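Local structure of flap endonuclease 1 (Methanocaldococcus jannaschii, 1A76) at residues A[284-287]-A[288-292]. The protein cleaves 5'-flap structures in DNA during replication and repair, acting as a magnesium-dependent, structure-specific endonuclease and 5'-3' exonuclease. Sequence-based numbering, arbitrary orientation.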
loop_
_atom_site.group_PDB
_atom_site.type_symbol
_atom_site.label_atom_id
_atom_site.label_comp_id
_atom_site.label_asym_id
_atom_site.label_seq_id
_atom_site.Cartn_x
_atom_site.Cartn_y
_atom_site.Cartn_z
ATOM N N GLU A 284 -5.302 22.261 17.050
ATOM C CA GLU A 284 -6.582 22.892 16.737
ATOM C C GLU A 284 -7.184 22.396 15.427
ATOM O O GLU A 284 -8.384 22.113 15.348
ATOM C CB GLU A 284 -6.405 24.418 16.664
ATOM C CG GLU A 284 -6.117 25.097 18.004
ATOM C CD GLU A 284 -4.721 24.800 18.511
ATOM O OE1 GLU A 284 -3.782 24.831 17.685
ATOM O OE2 GLU A 284 -4.564 24.527 19.721
ATOM N N GLY A 285 -6.346 22.318 14.398
ATOM C CA GLY A 285 -6.801 21.860 13.099
ATOM C C GLY A 285 -7.251 20.415 13.135
ATOM O O GLY A 285 -8.201 20.045 12.449
ATOM N N ILE A 286 -6.564 19.591 13.922
ATOM C CA ILE A 286 -6.933 18.187 14.034
ATOM C C ILE A 286 -8.298 18.061 14.703
ATOM O O ILE A 286 -9.154 17.286 14.252
ATOM C CB ILE A 286 -5.861 17.383 14.837
ATOM C CG1 ILE A 286 -4.586 17.249 13.984
ATOM C CG2 ILE A 286 -6.406 16.022 15.207
ATOM C CD1 ILE A 286 -3.355 16.824 14.744
ATOM N N ILE A 287 -8.509 18.833 15.764
ATOM C CA ILE A 287 -9.792 18.817 16.475
ATOM C C ILE A 287 -10.937 19.225 15.543
ATOM O O ILE A 287 -11.994 18.584 15.507
ATOM C CB ILE A 287 -9.772 19.790 17.684
ATOM C CG1 ILE A 287 -8.783 19.272 18.730
ATOM C CG2 ILE A 287 -11.179 19.952 18.262
ATOM C CD1 ILE A 287 -9.095 19.674 20.164
ATOM N N LYS A 288 -10.722 20.289 14.788
ATOM C CA LYS A 288 -11.730 20.773 13.873
ATOM C C LYS A 288 -12.038 19.750 12.800
ATOM O O LYS A 288 -13.196 19.486 12.494
ATOM C CB LYS A 288 -11.271 22.072 13.219
ATOM C CG LYS A 288 -12.279 22.658 12.254
ATOM C CD LYS A 288 -11.644 23.675 11.314
ATOM C CE LYS A 288 -12.675 24.203 10.321
ATOM N NZ LYS A 288 -12.211 25.461 9.664
ATOM N N PHE A 289 -10.997 19.173 12.218
ATOM C CA PHE A 289 -11.206 18.195 11.162
ATOM C C PHE A 289 -11.868 16.926 11.696
ATOM O O PHE A 289 -12.919 16.493 11.192
ATOM C CB PHE A 289 -9.868 17.852 10.481
ATOM C CG PHE A 289 -10.002 16.839 9.387
ATOM C CD1 PHE A 289 -10.595 17.183 8.175
ATOM C CD2 PHE A 289 -9.581 15.528 9.582
ATOM C CE1 PHE A 289 -10.771 16.232 7.169
ATOM C CE2 PHE A 289 -9.749 14.565 8.584
ATOM C CZ PHE A 289 -10.349 14.921 7.372
ATOM N N LEU A 290 -11.261 16.346 12.729
ATOM C CA LEU A 290 -11.748 15.109 13.331
ATOM C C LEU A 290 -13.033 15.216 14.171
ATOM O O LEU A 290 -14.017 14.502 13.922
ATOM C CB LEU A 290 -10.628 14.484 14.184
ATOM C CG LEU A 290 -9.965 13.180 13.711
ATOM C CD1 LEU A 290 -9.820 13.150 12.179
ATOM C CD2 LEU A 290 -8.610 13.029 14.404
ATOM N N VAL A 291 -13.028 16.102 15.158
ATOM C CA VAL A 291 -14.186 16.266 16.037
ATOM C C VAL A 291 -15.310 17.106 15.432
ATOM O O VAL A 291 -16.438 16.640 15.279
ATOM C CB VAL A 291 -13.770 16.913 17.395
ATOM C CG1 VAL A 291 -14.988 17.044 18.317
ATOM C CG2 VAL A 291 -12.693 16.081 18.058
ATOM N N ASP A 292 -14.997 18.351 15.102
ATOM C CA ASP A 292 -15.987 19.262 14.544
ATOM C C ASP A 292 -16.599 18.762 13.242
ATOM O O ASP A 292 -17.816 18.630 13.119
ATOM C CB ASP A 292 -15.360 20.634 14.287
ATOM C CG ASP A 292 -14.993 21.369 15.565
ATOM O OD1 ASP A 292 -15.315 20.869 16.660
ATOM O OD2 ASP A 292 -14.373 22.453 15.472
#
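With chi1 at -71°, Ile-286 holds CG2 trans to its own amide nitrogen and turns this methyl along the helix to Leu-290, one turn on, where CG2 and Leu-290 CD2 meet at 3.8 Å. Leu-290 reaches that spot with chi1 at -110°, away from a staggered value, and the two side chains run alongside each other from one face of the helix. CG2 of Ile-287 rests 4.1 Å from CB of Val-291; the two beta-branched side chains flank each other in the same manner, forming a second i to i+4 apolar pair on the same helix.

The backbone beneath is regular at first. Glu-284 O, Gly-285 O and Ile-286 O accept from the amides of Lys-288, Phe-289 and Leu-290, the last at 2.8 Å between Leu-290 N and Ile-286 O. The pattern then widens at the C-terminal end, where Ile-287 O is gripped by two donors. Val-291 N comes to 2.7 Å from Ile-287 O, but its N-H...O angle is bent to 132°. Asp-292 N, 3.0 Å from Ile-287 O and in the carbonyl plane, makes the straighter bond. This i to i+5 bond marks a pi-type turn over 288-292, where the helix finishes.

Near the start of the helix Asp-282 OD1 accepts from Gly-285 N, while past its end Asn-294 ND2 bonds to Phe-289 O. Away from the metal site, helix 283-292 packs against three others: Ile-286 and Val-291 touch Val-301 of helix 298-315, Phe-289 and Leu-290 lie on Leu-138 of helix 129-142, and towards helix 56-70 Ile-286 and Leu-290 share Phe-62 while the ring of Phe-289 meets Tyr-58 edge-to-face.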